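Local coordinates for PA14 domain-containing protein (Clostridium clariflavum, PDB 6QDI), which probably senses plant-biomass polysaccharides outside the cell through tandem calcium-binding PA14 domains, as the sugar-binding part of an RsgI-like anti-sigma factor, at residues 148-153 / 208-213. Sequence-based numbering, arbitrary orientation.
Sequences SSIPGK and VPYDGD
The linker between the two PA14 domains meets the short connection from strand 198-207 in one sheet of the second domain to strand 212-220 in the other, where Ile-150 and Pro-151 reach Pro-209 and Tyr-210. CG2 of Ile-150 lies 3.7 Å from CB of Pro-209. With chi1 at -58°, CG2 stands anti to the backbone N and is the branch that meets the proline, and the beta-branched side chain also rests on Ile-282 and Cys-291. Pro-209, whose ring fixes phi near -83° in the connection between the two sheets, sets its CB 3.7 Å above the centre of the Tyr-210 ring, a CH-pi contact that covers this face of the ring. Tyr-210 is long enough to bring its OH across to the linker, 3.6 Å from CD of Pro-151, the two side chains meeting at about a right angle. OH of Tyr-210 is also hydrogen-bonded to a water at 2.8 Å, and the same water is hydrogen-bonded to OG of Ser-149 at 3.2 Å. Ser-148 shapes the linker itself: its OG accepts from the backbone N of Ile-150 at 3.0 Å, nearly straight at 167°, forming an ST turn. Far from the calcium sites, this small, partly water-bridged surface contact is an interdomain linker laid against the sheet-to-sheet connection of a PA14 beta-sandwich.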
loop_
_atom_site.group_PDB
_atom_site.type_symbol
_atom_site.label_atom_id
_atom_site.label_comp_id
_atom_site.label_asym_id
_atom_site.label_seq_id
_atom_site.Cartn_x
_atom_site.Cartn_y
_atom_site.Cartn_z
ATOM N N SER A 148 6.024 -10.117 8.454
ATOM C CA SER A 148 6.240 -10.340 9.853
ATOM C C SER A 148 6.980 -11.645 10.150
ATOM O O SER A 148 6.764 -12.665 9.508
ATOM C CB SER A 148 4.896 -10.425 10.552
ATOM O OG SER A 148 4.998 -10.735 11.918
ATOM N N SER A 149 7.814 -11.586 11.180
ATOM C CA SER A 149 8.508 -12.745 11.720
ATOM C C SER A 149 7.671 -13.552 12.692
ATOM O O SER A 149 8.120 -14.591 13.174
ATOM C CB SER A 149 9.817 -12.334 12.431
ATOM O OG SER A 149 9.524 -11.614 13.611
ATOM N N ILE A 150 6.479 -13.081 13.045
ATOM C CA ILE A 150 5.698 -13.743 14.084
ATOM C C ILE A 150 5.054 -14.983 13.446
ATOM O O ILE A 150 4.296 -14.867 12.473
ATOM C CB ILE A 150 4.629 -12.831 14.674
ATOM C CG1 ILE A 150 5.239 -11.555 15.277
ATOM C CG2 ILE A 150 3.767 -13.588 15.664
ATOM C CD1 ILE A 150 4.212 -10.531 15.688
ATOM N N PRO A 151 5.341 -16.189 13.977
ATOM C CA PRO A 151 4.769 -17.412 13.375
ATOM C C PRO A 151 3.307 -17.563 13.782
ATOM O O PRO A 151 2.779 -16.848 14.644
ATOM C CB PRO A 151 5.666 -18.517 13.935
ATOM C CG PRO A 151 6.007 -17.966 15.291
ATOM C CD PRO A 151 6.178 -16.493 15.144
ATOM N N GLY A 152 2.661 -18.516 13.147
ATOM C CA GLY A 152 1.286 -18.876 13.502
ATOM C C GLY A 152 0.547 -19.362 12.271
ATOM O O GLY A 152 0.993 -19.183 11.152
ATOM N N LYS A 153 -0.603 -19.980 12.512
ATOM C CA LYS A 153 -1.403 -20.642 11.469
ATOM C C LYS A 153 -2.573 -19.805 10.952
ATOM O O LYS A 153 -3.401 -20.317 10.204
ATOM C CB LYS A 153 -1.875 -22.016 11.986
ATOM C CG LYS A 153 -0.768 -22.966 12.427
ATOM C CD LYS A 153 0.321 -23.240 11.401
ATOM C CE LYS A 153 1.527 -24.069 11.922
ATOM N NZ LYS A 153 2.623 -24.279 10.860
ATOM N N VAL A 208 -2.905 -15.221 20.311
ATOM C CA VAL A 208 -1.784 -14.500 20.893
ATOM C C VAL A 208 -0.509 -15.325 20.780
ATOM O O VAL A 208 -0.480 -16.485 21.140
ATOM C CB VAL A 208 -2.101 -14.180 22.356
ATOM C CG1 VAL A 208 -0.908 -13.604 23.102
ATOM C CG2 VAL A 208 -3.311 -13.259 22.419
ATOM N N PRO A 209 0.601 -14.727 20.295
ATOM C CA PRO A 209 1.798 -15.534 20.071
ATOM C C PRO A 209 2.661 -15.764 21.302
ATOM O O PRO A 209 3.330 -16.793 21.369
ATOM C CB PRO A 209 2.571 -14.723 19.032
ATOM C CG PRO A 209 2.107 -13.295 19.242
ATOM C CD PRO A 209 0.662 -13.428 19.595
ATOM N N TYR A 210 2.669 -14.825 22.228
ATOM C CA TYR A 210 3.624 -14.776 23.361
ATOM C C TYR A 210 2.941 -14.344 24.623
ATOM O O TYR A 210 2.077 -13.464 24.588
ATOM C CB TYR A 210 4.781 -13.776 23.066
ATOM C CG TYR A 210 5.432 -13.929 21.711
ATOM C CD1 TYR A 210 6.085 -15.105 21.354
ATOM C CD2 TYR A 210 5.405 -12.900 20.792
ATOM C CE1 TYR A 210 6.656 -15.264 20.088
ATOM C CE2 TYR A 210 5.987 -13.057 19.545
ATOM C CZ TYR A 210 6.603 -14.239 19.197
ATOM O OH TYR A 210 7.132 -14.357 17.936
ATOM N N ASP A 211 3.323 -14.919 25.764
ATOM C CA ASP A 211 2.815 -14.423 27.012
ATOM C C ASP A 211 3.342 -12.982 27.290
ATOM O O ASP A 211 4.532 -12.734 27.211
ATOM C CB ASP A 211 3.321 -15.267 28.206
ATOM C CG ASP A 211 2.762 -16.613 28.368
ATOM O OD1 ASP A 211 1.877 -17.054 27.618
ATOM O OD2 ASP A 211 3.221 -17.268 29.333
ATOM N N GLY A 212 2.435 -12.092 27.658
ATOM C CA GLY A 212 2.804 -10.748 28.131
ATOM C C GLY A 212 1.704 -9.754 27.844
ATOM O O GLY A 212 0.571 -10.128 27.585
ATOM N N ASP A 213 2.037 -8.471 27.948
ATOM C CA ASP A 213 1.104 -7.374 27.824
ATOM C C ASP A 213 1.097 -6.803 26.409
ATOM O O ASP A 213 2.157 -6.601 25.816
ATOM C CB ASP A 213 1.433 -6.236 28.798
ATOM C CG ASP A 213 0.920 -6.459 30.221
ATOM O OD1 ASP A 213 0.605 -7.584 30.640
ATOM O OD2 ASP A 213 0.799 -5.465 30.946
HETATM O O HOH W 1 8.743 -12.450 16.579
#